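Local coordinates for protein glycoside Hydrolase (Bacteroides uniformis, PDB 5T9X) that probably hydrolyses agarose or a related red-algal galactan, as a family 16 glycoside hydrolase of a human gut bacterium's agarose-degrading pathway, at residues T147-Y160 against L293-D305. Residues are numbered along the deposited sequence; the frame is centred on the assembly and turned at random.
Sequences TYTGCVTSKTRVVY and LSKEMDIIINMED
Two neighbouring antiparallel strands in one sheet of the GH16 β-sandwich meet here, 151-154 against 298-304. Their central hydrogen-bonded pair is V152 with I301: V152 N gives a bond to I301 O (2.8 Å), and I301 N answers to V152 O at 3.0 Å. On the face shared by C151, T153, I300 and N302, the sulfur SG of C151 lies 3.7 Å from both I300 CG2 and N302 CB. It reaches them because SG stands anti to the backbone N (chi1 -169°). N302 touches W108 and W180, from the strands on either side of this pair.

The ladder breaks after S154. S154 N still bonds to I299 O, but I299 N takes the side-chain oxygen S154 OG (3.0 Å) in place of a carbonyl. The same hydroxyl donates its proton to T156 O, joining the end of the strand to the loop that follows. Pairing resumes two residues out of step, V158 with M297, through two backbone bonds.

Here R157 reaches both E296 and D298 with the edge of its guanidinium. R157 NH1 meets the syn lone pair of D298 OD1 at 3.1 Å, nearly straight (168°), while R157 NE reaches E296 OE2, also at 3.1 Å, on the anti side and somewhat out of the carboxylate plane. Both acids lie near the guanidinium plane, though each carboxylate is turned about 55° from it; the two bonds would favour this orientation. At the far end, T147 OG1 donates to the anti lone pair of D305 OD2 (2.9 Å), an oxygen that S315 also binds. Antiparallel neighbours like these, far apart in sequence, build the β-jelly-roll sandwich of GH16 enzymes.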
ATOM      1  N   THR A 147       2.892  18.583   2.375  1.00 26.98           N
ATOM      2  CA  THR A 147       3.979  17.636   2.384  1.00 27.14           C
ATOM      3  C   THR A 147       4.036  16.980   1.013  1.00 26.14           C
ATOM      4  O   THR A 147       3.090  16.339   0.616  1.00 26.73           O
ATOM      5  CB  THR A 147       3.740  16.606   3.474  1.00 28.10           C
ATOM      6  OG1 THR A 147       3.464  17.294   4.709  1.00 29.48           O
ATOM      7  CG2 THR A 147       4.946  15.732   3.631  1.00 28.79           C
ATOM      8  N   TYR A 148       5.119  17.187   0.276  1.00 25.26           N
ATOM      9  CA  TYR A 148       5.262  16.614  -1.052  1.00 26.29           C
ATOM     10  C   TYR A 148       5.720  15.170  -0.913  1.00 26.09           C
ATOM     11  O   TYR A 148       6.600  14.868  -0.102  1.00 25.72           O
ATOM     12  CB  TYR A 148       6.313  17.346  -1.876  1.00 28.31           C
ATOM     13  CG  TYR A 148       5.979  18.700  -2.420  1.00 29.25           C
ATOM     14  CD1 TYR A 148       4.780  19.359  -2.119  1.00 30.74           C
ATOM     15  CD2 TYR A 148       6.916  19.367  -3.223  1.00 31.05           C
ATOM     16  CE1 TYR A 148       4.507  20.623  -2.643  1.00 30.90           C
ATOM     17  CE2 TYR A 148       6.654  20.626  -3.750  1.00 31.63           C
ATOM     18  CZ  TYR A 148       5.448  21.247  -3.458  1.00 31.67           C
ATOM     19  OH  TYR A 148       5.192  22.480  -3.988  1.00 32.62           O
ATOM     20  N   THR A 149       5.124  14.285  -1.703  1.00 24.62           N
ATOM     21  CA  THR A 149       5.564  12.911  -1.760  1.00 23.54           C
ATOM     22  C   THR A 149       5.139  12.317  -3.088  1.00 21.91           C
ATOM     23  O   THR A 149       4.880  13.067  -4.038  1.00 23.38           O
ATOM     24  CB  THR A 149       5.071  12.120  -0.536  1.00 25.37           C
ATOM     25  OG1 THR A 149       5.746  10.865  -0.476  1.00 24.44           O
ATOM     26  CG2 THR A 149       3.564  11.896  -0.580  1.00 26.63           C
ATOM     27  N   GLY A 150       5.090  10.999  -3.195  1.00 20.42           N
ATOM     28  CA  GLY A 150       4.785  10.359  -4.479  1.00 20.33           C
ATOM     29  C   GLY A 150       3.723   9.277  -4.467  1.00 19.57           C
ATOM     30  O   GLY A 150       3.428   8.713  -3.435  1.00 20.11           O
ATOM     31  N   CYS A 151       3.175   8.999  -5.643  1.00 19.65           N
ATOM     32  CA  CYS A 151       2.172   7.972  -5.836  1.00 19.75           C
ATOM     33  C   CYS A 151       2.344   7.319  -7.201  1.00 19.83           C
ATOM     34  O   CYS A 151       2.584   7.999  -8.192  1.00 20.46           O
ATOM     35  CB  CYS A 151       0.788   8.595  -5.749  1.00 19.66           C
ATOM     36  SG  CYS A 151      -0.556   7.405  -5.655  1.00 20.86           S
ATOM     37  N   VAL A 152       2.191   6.003  -7.241  1.00 19.74           N
ATOM     38  CA  VAL A 152       2.336   5.210  -8.451  1.00 19.08           C
ATOM     39  C   VAL A 152       1.070   4.381  -8.650  1.00 19.04           C
ATOM     40  O   VAL A 152       0.468   3.887  -7.692  1.00 17.13           O
ATOM     41  CB  VAL A 152       3.566   4.307  -8.282  1.00 20.08           C
ATOM     42  CG1 VAL A 152       3.608   3.161  -9.270  1.00 20.86           C
ATOM     43  CG2 VAL A 152       4.829   5.144  -8.407  1.00 20.81           C
ATOM     44  N   THR A 153       0.686   4.214  -9.912  1.00 19.74           N
ATOM     45  CA  THR A 153      -0.474   3.419 -10.295  1.00 20.47           C
ATOM     46  C   THR A 153      -0.106   2.497 -11.433  1.00 21.06           C
ATOM     47  O   THR A 153       0.558   2.918 -12.391  1.00 21.64           O
ATOM     48  CB  THR A 153      -1.637   4.315 -10.798  1.00 20.70           C
ATOM     49  OG1 THR A 153      -1.959   5.276  -9.793  1.00 21.52           O
ATOM     50  CG2 THR A 153      -2.903   3.479 -11.102  1.00 20.98           C
ATOM     51  N   SER A 154      -0.610   1.265 -11.371  1.00 20.96           N
ATOM     52  CA  SER A 154      -0.391   0.294 -12.434  1.00 21.22           C
ATOM     53  C   SER A 154      -1.084   0.691 -13.740  1.00 22.43           C
ATOM     54  O   SER A 154      -2.071   1.428 -13.736  1.00 21.35           O
ATOM     55  CB  SER A 154      -0.905  -1.068 -12.005  1.00 20.38           C
ATOM     56  OG  SER A 154      -2.304  -1.028 -11.887  1.00 20.28           O
ATOM     57  N   LYS A 155      -0.569   0.189 -14.856  1.00 25.19           N
ATOM     58  CA  LYS A 155      -1.190   0.452 -16.162  1.00 27.59           C
ATOM     59  C   LYS A 155      -2.275  -0.543 -16.470  1.00 26.82           C
ATOM     60  O   LYS A 155      -3.163  -0.211 -17.214  1.00 28.08           O
ATOM     61  CB  LYS A 155      -0.168   0.541 -17.315  1.00 29.49           C
ATOM     62  CG  LYS A 155       0.490   1.911 -17.395  1.00 31.90           C
ATOM     63  CD  LYS A 155       1.181   2.215 -18.718  1.00 34.81           C
ATOM     64  CE  LYS A 155       1.133   3.727 -18.978  1.00 39.27           C
ATOM     65  NZ  LYS A 155       2.170   4.252 -19.914  1.00 41.45           N
ATOM     66  N   THR A 156      -2.214  -1.745 -15.891  1.00 28.20           N
ATOM     67  CA  THR A 156      -3.275  -2.746 -16.032  1.00 28.36           C
ATOM     68  C   THR A 156      -3.893  -3.084 -14.673  1.00 27.77           C
ATOM     69  O   THR A 156      -3.368  -2.716 -13.638  1.00 25.98           O
ATOM     70  CB  THR A 156      -2.759  -4.044 -16.722  1.00 31.05           C
ATOM     71  OG1 THR A 156      -1.847  -4.739 -15.861  1.00 33.09           O
ATOM     72  CG2 THR A 156      -2.087  -3.729 -18.081  1.00 30.58           C
ATOM     73  N   ARG A 157      -5.005  -3.815 -14.694  1.00 27.62           N
ATOM     74  CA  ARG A 157      -5.742  -4.130 -13.481  1.00 26.83           C
ATOM     75  C   ARG A 157      -5.718  -5.583 -13.178  1.00 23.40           C
ATOM     76  O   ARG A 157      -5.431  -6.368 -14.030  1.00 25.49           O
ATOM     77  CB  ARG A 157      -7.175  -3.673 -13.622  1.00 29.11           C
ATOM     78  CG  ARG A 157      -7.239  -2.185 -13.873  1.00 32.17           C
ATOM     79  CD  ARG A 157      -8.603  -1.631 -13.544  1.00 35.31           C
ATOM     80  NE  ARG A 157      -9.294  -1.150 -14.738  1.00 41.77           N
ATOM     81  CZ  ARG A 157      -9.191   0.086 -15.249  1.00 42.88           C
ATOM     82  NH1 ARG A 157      -8.389   1.038 -14.716  1.00 39.17           N
ATOM     83  NH2 ARG A 157      -9.902   0.361 -16.327  1.00 42.65           N
ATOM     84  N   VAL A 158      -6.005  -5.917 -11.934  1.00 21.89           N
ATOM     85  CA  VAL A 158      -6.085  -7.291 -11.483  1.00 20.71           C
ATOM     86  C   VAL A 158      -7.477  -7.542 -10.949  1.00 19.56           C
ATOM     87  O   VAL A 158      -8.196  -6.605 -10.591  1.00 19.41           O
ATOM     88  CB  VAL A 158      -5.006  -7.645 -10.440  1.00 20.75           C
ATOM     89  CG1 VAL A 158      -3.638  -7.387 -11.033  1.00 21.82           C
ATOM     90  CG2 VAL A 158      -5.147  -6.869  -9.146  1.00 21.03           C
ATOM     91  N   VAL A 159      -7.857  -8.808 -10.943  1.00 18.43           N
ATOM     92  CA  VAL A 159      -9.103  -9.241 -10.384  1.00 18.67           C
ATOM     93  C   VAL A 159      -8.907 -10.642  -9.887  1.00 17.90           C
ATOM     94  O   VAL A 159      -8.005 -11.336 -10.345  1.00 18.37           O
ATOM     95  CB  VAL A 159     -10.251  -9.172 -11.424  1.00 20.40           C
ATOM     96  CG1 VAL A 159     -10.148 -10.282 -12.484  1.00 20.20           C
ATOM     97  CG2 VAL A 159     -11.614  -9.230 -10.715  1.00 21.32           C
ATOM     98  N   TYR A 160      -9.755 -11.057  -8.963  1.00 17.80           N
ATOM     99  CA  TYR A 160      -9.691 -12.394  -8.390  1.00 17.91           C
ATOM    100  C   TYR A 160      -9.835 -13.457  -9.498  1.00 17.39           C
ATOM    101  O   TYR A 160     -10.510 -13.172 -10.482  1.00 16.17           O
ATOM    102  CB  TYR A 160     -10.802 -12.570  -7.327  1.00 18.28           C
ATOM    103  CG  TYR A 160     -12.208 -12.777  -7.888  1.00 18.15           C
ATOM    104  CD1 TYR A 160     -12.654 -14.054  -8.219  1.00 18.88           C
ATOM    105  CD2 TYR A 160     -13.067 -11.715  -8.104  1.00 17.54           C
ATOM    106  CE1 TYR A 160     -13.908 -14.259  -8.754  1.00 19.02           C
ATOM    107  CE2 TYR A 160     -14.336 -11.920  -8.628  1.00 17.91           C
ATOM    108  CZ  TYR A 160     -14.731 -13.192  -8.972  1.00 18.12           C
ATOM    109  OH  TYR A 160     -15.960 -13.439  -9.477  1.00 18.21           O
ATOM    110  N   LEU A 293     -16.131  -8.322  -2.963  1.00 17.10           N
ATOM    111  CA  LEU A 293     -14.984  -7.730  -3.633  1.00 18.27           C
ATOM    112  C   LEU A 293     -14.846  -8.354  -5.018  1.00 18.73           C
ATOM    113  O   LEU A 293     -14.208  -9.388  -5.185  1.00 17.67           O
ATOM    114  CB  LEU A 293     -13.700  -7.951  -2.837  1.00 18.92           C
ATOM    115  CG  LEU A 293     -13.671  -7.241  -1.473  1.00 19.18           C
ATOM    116  CD1 LEU A 293     -12.548  -7.791  -0.587  1.00 18.90           C
ATOM    117  CD2 LEU A 293     -13.544  -5.743  -1.663  1.00 19.40           C
ATOM    118  N   SER A 294     -15.436  -7.684  -5.997  1.00 19.08           N
ATOM    119  CA  SER A 294     -15.682  -8.244  -7.299  1.00 20.45           C
ATOM    120  C   SER A 294     -15.162  -7.395  -8.440  1.00 20.98           C
ATOM    121  O   SER A 294     -15.142  -7.849  -9.564  1.00 22.55           O
ATOM    122  CB  SER A 294     -17.193  -8.407  -7.462  1.00 20.50           C
ATOM    123  OG  SER A 294     -17.844  -7.141  -7.263  1.00 21.58           O
ATOM    124  N   LYS A 295     -14.761  -6.167  -8.194  1.00 22.43           N
ATOM    125  CA  LYS A 295     -14.448  -5.256  -9.311  1.00 24.12           C
ATOM    126  C   LYS A 295     -12.965  -5.257  -9.496  1.00 24.66           C
ATOM    127  O   LYS A 295     -12.231  -5.348  -8.527  1.00 26.46           O
ATOM    128  CB  LYS A 295     -14.923  -3.844  -9.011  1.00 23.82           C
ATOM    129  CG  LYS A 295     -16.414  -3.777  -8.843  1.00 23.98           C
ATOM    130  CD  LYS A 295     -16.823  -2.365  -8.560  1.00 25.54           C
ATOM    131  CE  LYS A 295     -18.311  -2.247  -8.238  1.00 26.37           C
ATOM    132  NZ  LYS A 295     -18.635  -0.836  -7.853  1.00 26.68           N
ATOM    133  N   GLU A 296     -12.514  -5.169 -10.727  1.00 25.06           N
ATOM    134  CA  GLU A 296     -11.086  -5.198 -10.979  1.00 27.05           C
ATOM    135  C   GLU A 296     -10.404  -3.933 -10.434  1.00 24.68           C
ATOM    136  O   GLU A 296     -11.010  -2.866 -10.364  1.00 23.93           O
ATOM    137  CB  GLU A 296     -10.792  -5.447 -12.475  1.00 31.00           C
ATOM    138  CG  GLU A 296     -11.329  -4.420 -13.457  1.00 35.31           C
ATOM    139  CD  GLU A 296     -10.938  -4.717 -14.905  1.00 40.26           C
ATOM    140  OE1 GLU A 296     -10.954  -5.927 -15.280  1.00 42.50           O
ATOM    141  OE2 GLU A 296     -10.633  -3.735 -15.659  1.00 42.52           O
ATOM    142  N   MET A 297      -9.151  -4.057 -10.020  1.00 23.09           N
ATOM    143  CA  MET A 297      -8.494  -2.953  -9.338  1.00 23.16           C
ATOM    144  C   MET A 297      -7.134  -2.567  -9.929  1.00 23.32           C
ATOM    145  O   MET A 297      -6.389  -3.401 -10.443  1.00 21.17           O
ATOM    146  CB  MET A 297      -8.335  -3.295  -7.857  1.00 22.92           C
ATOM    147  CG  MET A 297      -9.635  -3.507  -7.110  1.00 22.04           C
ATOM    148  SD  MET A 297      -9.338  -4.020  -5.415  1.00 22.73           S
ATOM    149  CE  MET A 297     -10.975  -4.552  -4.913  1.00 23.69           C
ATOM    150  N   ASP A 298      -6.859  -1.266  -9.851  1.00 23.97           N
ATOM    151  CA  ASP A 298      -5.547  -0.706 -10.089  1.00 24.39           C
ATOM    152  C   ASP A 298      -4.695  -1.018  -8.879  1.00 24.23           C
ATOM    153  O   ASP A 298      -5.202  -1.050  -7.750  1.00 23.63           O
ATOM    154  CB  ASP A 298      -5.638   0.807 -10.230  1.00 26.12           C
ATOM    155  CG  ASP A 298      -6.478   1.237 -11.419  1.00 29.22           C
ATOM    156  OD1 ASP A 298      -6.386   0.565 -12.461  1.00 31.32           O
ATOM    157  OD2 ASP A 298      -7.216   2.251 -11.331  1.00 32.58           O
ATOM    158  N   ILE A 299      -3.402  -1.238  -9.100  1.00 22.38           N
ATOM    159  CA  ILE A 299      -2.480  -1.371  -7.998  1.00 21.39           C
ATOM    160  C   ILE A 299      -1.848  -0.025  -7.731  1.00 21.93           C
ATOM    161  O   ILE A 299      -1.425   0.678  -8.658  1.00 22.87           O
ATOM    162  CB  ILE A 299      -1.437  -2.440  -8.283  1.00 21.41           C
ATOM    163  CG1 ILE A 299      -2.100  -3.814  -8.212  1.00 21.27           C
ATOM    164  CG2 ILE A 299      -0.292  -2.371  -7.284  1.00 20.93           C
ATOM    165  CD1 ILE A 299      -1.305  -4.862  -8.944  1.00 21.88           C
ATOM    166  N   ILE A 300      -1.783   0.343  -6.457  1.00 21.26           N
ATOM    167  CA  ILE A 300      -1.246   1.635  -6.069  1.00 21.48           C
ATOM    168  C   ILE A 300      -0.119   1.468  -5.042  1.00 21.70           C
ATOM    169  O   ILE A 300      -0.223   0.678  -4.110  1.00 22.80           O
ATOM    170  CB  ILE A 300      -2.357   2.573  -5.535  1.00 21.70           C
ATOM    171  CG1 ILE A 300      -3.509   2.650  -6.538  1.00 21.86           C
ATOM    172  CG2 ILE A 300      -1.831   3.995  -5.284  1.00 20.75           C
ATOM    173  CD1 ILE A 300      -4.650   3.493  -6.050  1.00 22.86           C
ATOM    174  N   ILE A 301       0.967   2.203  -5.243  1.00 21.72           N
ATOM    175  CA  ILE A 301       2.062   2.225  -4.314  1.00 23.15           C
ATOM    176  C   ILE A 301       2.284   3.691  -4.015  1.00 23.63           C
ATOM    177  O   ILE A 301       2.482   4.474  -4.962  1.00 25.47           O
ATOM    178  CB  ILE A 301       3.343   1.618  -4.944  1.00 24.20           C
ATOM    179  CG1 ILE A 301       3.080   0.209  -5.476  1.00 25.46           C
ATOM    180  CG2 ILE A 301       4.479   1.579  -3.927  1.00 24.88           C
ATOM    181  CD1 ILE A 301       4.216  -0.370  -6.298  1.00 26.63           C
ATOM    182  N   ASN A 302       2.273   4.083  -2.740  1.00 22.83           N
ATOM    183  CA  ASN A 302       2.547   5.484  -2.417  1.00 22.84           C
ATOM    184  C   ASN A 302       3.058   5.740  -1.015  1.00 21.80           C
ATOM    185  O   ASN A 302       3.175   4.821  -0.204  1.00 20.51           O
ATOM    186  CB  ASN A 302       1.281   6.308  -2.682  1.00 24.57           C
ATOM    187  CG  ASN A 302       0.147   6.040  -1.683  1.00 26.58           C
ATOM    188  OD1 ASN A 302       0.364   5.635  -0.564  1.00 28.44           O
ATOM    189  ND2 ASN A 302      -1.071   6.354  -2.086  1.00 29.98           N
ATOM    190  N   MET A 303       3.335   7.005  -0.721  1.00 22.94           N
ATOM    191  CA  MET A 303       3.278   7.462   0.664  1.00 24.37           C
ATOM    192  C   MET A 303       2.203   8.537   0.857  1.00 24.74           C
ATOM    193  O   MET A 303       1.825   9.227  -0.080  1.00 24.61           O
ATOM    194  CB  MET A 303       4.623   7.963   1.141  1.00 25.25           C
ATOM    195  CG  MET A 303       5.790   6.996   1.013  1.00 26.58           C
ATOM    196  SD  MET A 303       7.392   7.784   1.443  1.00 28.31           S
ATOM    197  CE  MET A 303       7.274   7.709   3.214  1.00 26.94           C
ATOM    198  N   GLU A 304       1.718   8.654   2.088  1.00 25.99           N
ATOM    199  CA  GLU A 304       0.663   9.594   2.459  1.00 27.87           C
ATOM    200  C   GLU A 304       1.008  10.226   3.805  1.00 29.22           C
ATOM    201  O   GLU A 304       1.410   9.539   4.729  1.00 28.70           O
ATOM    202  CB  GLU A 304      -0.695   8.877   2.588  1.00 28.32           C
ATOM    203  CG  GLU A 304      -1.251   8.310   1.290  1.00 29.81           C
ATOM    204  CD  GLU A 304      -2.552   7.502   1.422  1.00 32.18           C
ATOM    205  OE1 GLU A 304      -3.109   7.367   2.552  1.00 31.29           O
ATOM    206  OE2 GLU A 304      -3.020   6.976   0.361  1.00 33.08           O
ATOM    207  N   ASP A 305       0.856  11.544   3.899  1.00 31.80           N
ATOM    208  CA  ASP A 305       0.736  12.239   5.183  1.00 32.70           C
ATOM    209  C   ASP A 305      -0.749  12.301   5.510  1.00 31.43           C
ATOM    210  O   ASP A 305      -1.446  13.232   5.099  1.00 30.36           O
ATOM    211  CB  ASP A 305       1.303  13.656   5.079  1.00 34.69           C
ATOM    212  CG  ASP A 305       1.595  14.268   6.412  1.00 33.84           C
ATOM    213  OD1 ASP A 305       1.228  13.673   7.463  1.00 38.43           O
ATOM    214  OD2 ASP A 305       2.225  15.345   6.384  1.00 35.17           O
TER
HETATM  215  O   HOH W   1      -4.537   0.339 -14.036  1.00 37.15           O